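Local coordinates for protein precorrin-8x Methyl Mutase (Thermus thermophilus, PDB 1V9C) that probably catalyses the methyl rearrangement of precorrin-8X, an isomerase step in the biosynthesis of adenosylcobalamin, at residues F43-L48 and I181-R186. Sequence-based numbering, arbitrary orientation.
Sequences FEYKAL and IVTEGR
Leu48 and Glu184 bring the two backbones together, with their CA atoms 4.8 Å apart. Leu48 ends the short helix 45-48. Glu184 directly follows the strand that runs through 181-183. One backbone hydrogen bond joins them, from Glu184 N to Leu48 O at 2.8 Å. It is nearly straight (162°), although the placing of the carbonyl oxygen is less sure.

The Leu48 side chain packs against the carbonyl oxygen of Glu184, from beyond the oxygen and not over the face of the peptide. Its CB and CD1 each sit 3.8 Å from Glu184 O, and CD2 is 3.9 Å from the same oxygen. The CB atoms of Leu48 and Glu184 are 4.4 Å apart. Beyond CB the Glu184 chain bends at chi2 (-103°) and leads away from the helix. Its OE2 forms a salt bridge with Arg50, on the strand that follows the helix.

Deeper in, the Tyr45 ring meets the Thr183 methyl obliquely, with CE2 4.0 Å from CG2. A chi1 of 53° points Thr183 OG1 to a different partner, the carbonyl oxygen of Lys187. Ile37 and Thr40 of helix 30-40 also pack on Tyr45.

Val182 pairs through its backbone with Arg50. The contact thus prolongs the antiparallel pairing of strands 49-51 and 180-183, at the edge of the doubly wound alpha/beta sheet of this CobH/CbiC family protein.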
# COMPACT_ATOMS: atom_id res chain seq x y z
N PHE B 43 -12.66 2.27 8.76
CA PHE B 43 -13.37 3.47 9.20
C PHE B 43 -12.74 4.28 10.32
O PHE B 43 -13.18 5.40 10.58
CB PHE B 43 -14.83 3.12 9.54
CG PHE B 43 -15.70 2.96 8.34
CD1 PHE B 43 -15.77 1.75 7.67
CD2 PHE B 43 -16.38 4.04 7.82
CE1 PHE B 43 -16.50 1.63 6.51
CE2 PHE B 43 -17.12 3.92 6.65
CZ PHE B 43 -17.18 2.72 6.01
N GLU B 44 -11.73 3.74 10.99
CA GLU B 44 -11.10 4.50 12.06
C GLU B 44 -10.41 5.76 11.57
O GLU B 44 -10.16 6.66 12.35
CB GLU B 44 -10.11 3.65 12.85
CG GLU B 44 -9.56 4.39 14.07
CD GLU B 44 -8.75 3.50 15.00
OE1 GLU B 44 -8.40 3.98 16.11
OE2 GLU B 44 -8.47 2.34 14.65
N TYR B 45 -10.12 5.82 10.26
CA TYR B 45 -9.47 6.98 9.67
C TYR B 45 -10.34 8.24 9.75
O TYR B 45 -9.86 9.36 9.57
CB TYR B 45 -9.06 6.68 8.21
CG TYR B 45 -7.84 5.81 8.13
CD1 TYR B 45 -7.93 4.47 7.78
CD2 TYR B 45 -6.59 6.30 8.53
CE1 TYR B 45 -6.82 3.63 7.86
CE2 TYR B 45 -5.49 5.48 8.62
CZ TYR B 45 -5.61 4.15 8.29
OH TYR B 45 -4.51 3.33 8.42
N LYS B 46 -11.63 8.06 10.00
CA LYS B 46 -12.53 9.21 10.13
C LYS B 46 -12.12 9.99 11.38
O LYS B 46 -12.19 11.21 11.42
CB LYS B 46 -13.98 8.73 10.32
CG LYS B 46 -15.00 9.85 10.25
CD LYS B 46 -16.40 9.34 10.58
CE LYS B 46 -16.60 9.11 12.07
NZ LYS B 46 -17.94 8.50 12.36
N ALA B 47 -11.69 9.24 12.40
CA ALA B 47 -11.28 9.80 13.67
C ALA B 47 -9.78 10.07 13.78
O ALA B 47 -9.36 10.94 14.54
CB ALA B 47 -11.72 8.87 14.80
N LEU B 48 -8.97 9.34 13.02
CA LEU B 48 -7.52 9.51 13.08
C LEU B 48 -6.97 10.58 12.16
O LEU B 48 -5.89 11.11 12.40
CB LEU B 48 -6.84 8.19 12.75
CG LEU B 48 -7.28 6.96 13.55
CD1 LEU B 48 -6.41 5.77 13.13
CD2 LEU B 48 -7.15 7.22 15.07
N ILE B 181 -1.18 17.01 6.60
CA ILE B 181 -2.30 16.09 6.80
C ILE B 181 -1.63 14.89 7.44
O ILE B 181 -0.63 14.36 6.93
CB ILE B 181 -2.95 15.64 5.50
CG1 ILE B 181 -3.41 16.85 4.69
CG2 ILE B 181 -4.13 14.72 5.83
CD1 ILE B 181 -4.13 16.47 3.42
N VAL B 182 -2.20 14.47 8.57
CA VAL B 182 -1.64 13.39 9.34
C VAL B 182 -2.67 12.33 9.73
O VAL B 182 -3.85 12.63 9.87
CB VAL B 182 -0.99 13.98 10.63
CG1 VAL B 182 -0.82 12.92 11.69
CG2 VAL B 182 0.37 14.57 10.30
N THR B 183 -2.21 11.09 9.89
CA THR B 183 -3.07 10.01 10.37
C THR B 183 -2.53 9.77 11.78
O THR B 183 -1.46 9.21 11.97
CB THR B 183 -2.93 8.69 9.54
OG1 THR B 183 -1.56 8.30 9.45
CG2 THR B 183 -3.50 8.89 8.14
N GLU B 184 -3.29 10.25 12.76
CA GLU B 184 -2.92 10.14 14.17
C GLU B 184 -2.68 8.70 14.59
O GLU B 184 -3.38 7.79 14.14
CB GLU B 184 -4.05 10.73 15.03
CG GLU B 184 -4.50 12.13 14.64
CD GLU B 184 -3.96 13.21 15.56
OE1 GLU B 184 -2.74 13.51 15.50
OE2 GLU B 184 -4.76 13.76 16.35
N GLY B 185 -1.67 8.49 15.43
CA GLY B 185 -1.39 7.15 15.91
C GLY B 185 -0.33 6.37 15.17
O GLY B 185 0.56 6.96 14.54
N ARG B 186 -0.43 5.04 15.24
CA ARG B 186 0.52 4.16 14.58
C ARG B 186 0.09 3.77 13.17
O ARG B 186 0.89 3.24 12.40
CB ARG B 186 0.73 2.89 15.41
CG ARG B 186 0.86 3.16 16.88
CD ARG B 186 1.87 2.27 17.54
NE ARG B 186 2.96 3.08 18.07
CZ ARG B 186 3.88 2.64 18.92
NH1 ARG B 186 3.86 1.39 19.34
NH2 ARG B 186 4.83 3.47 19.35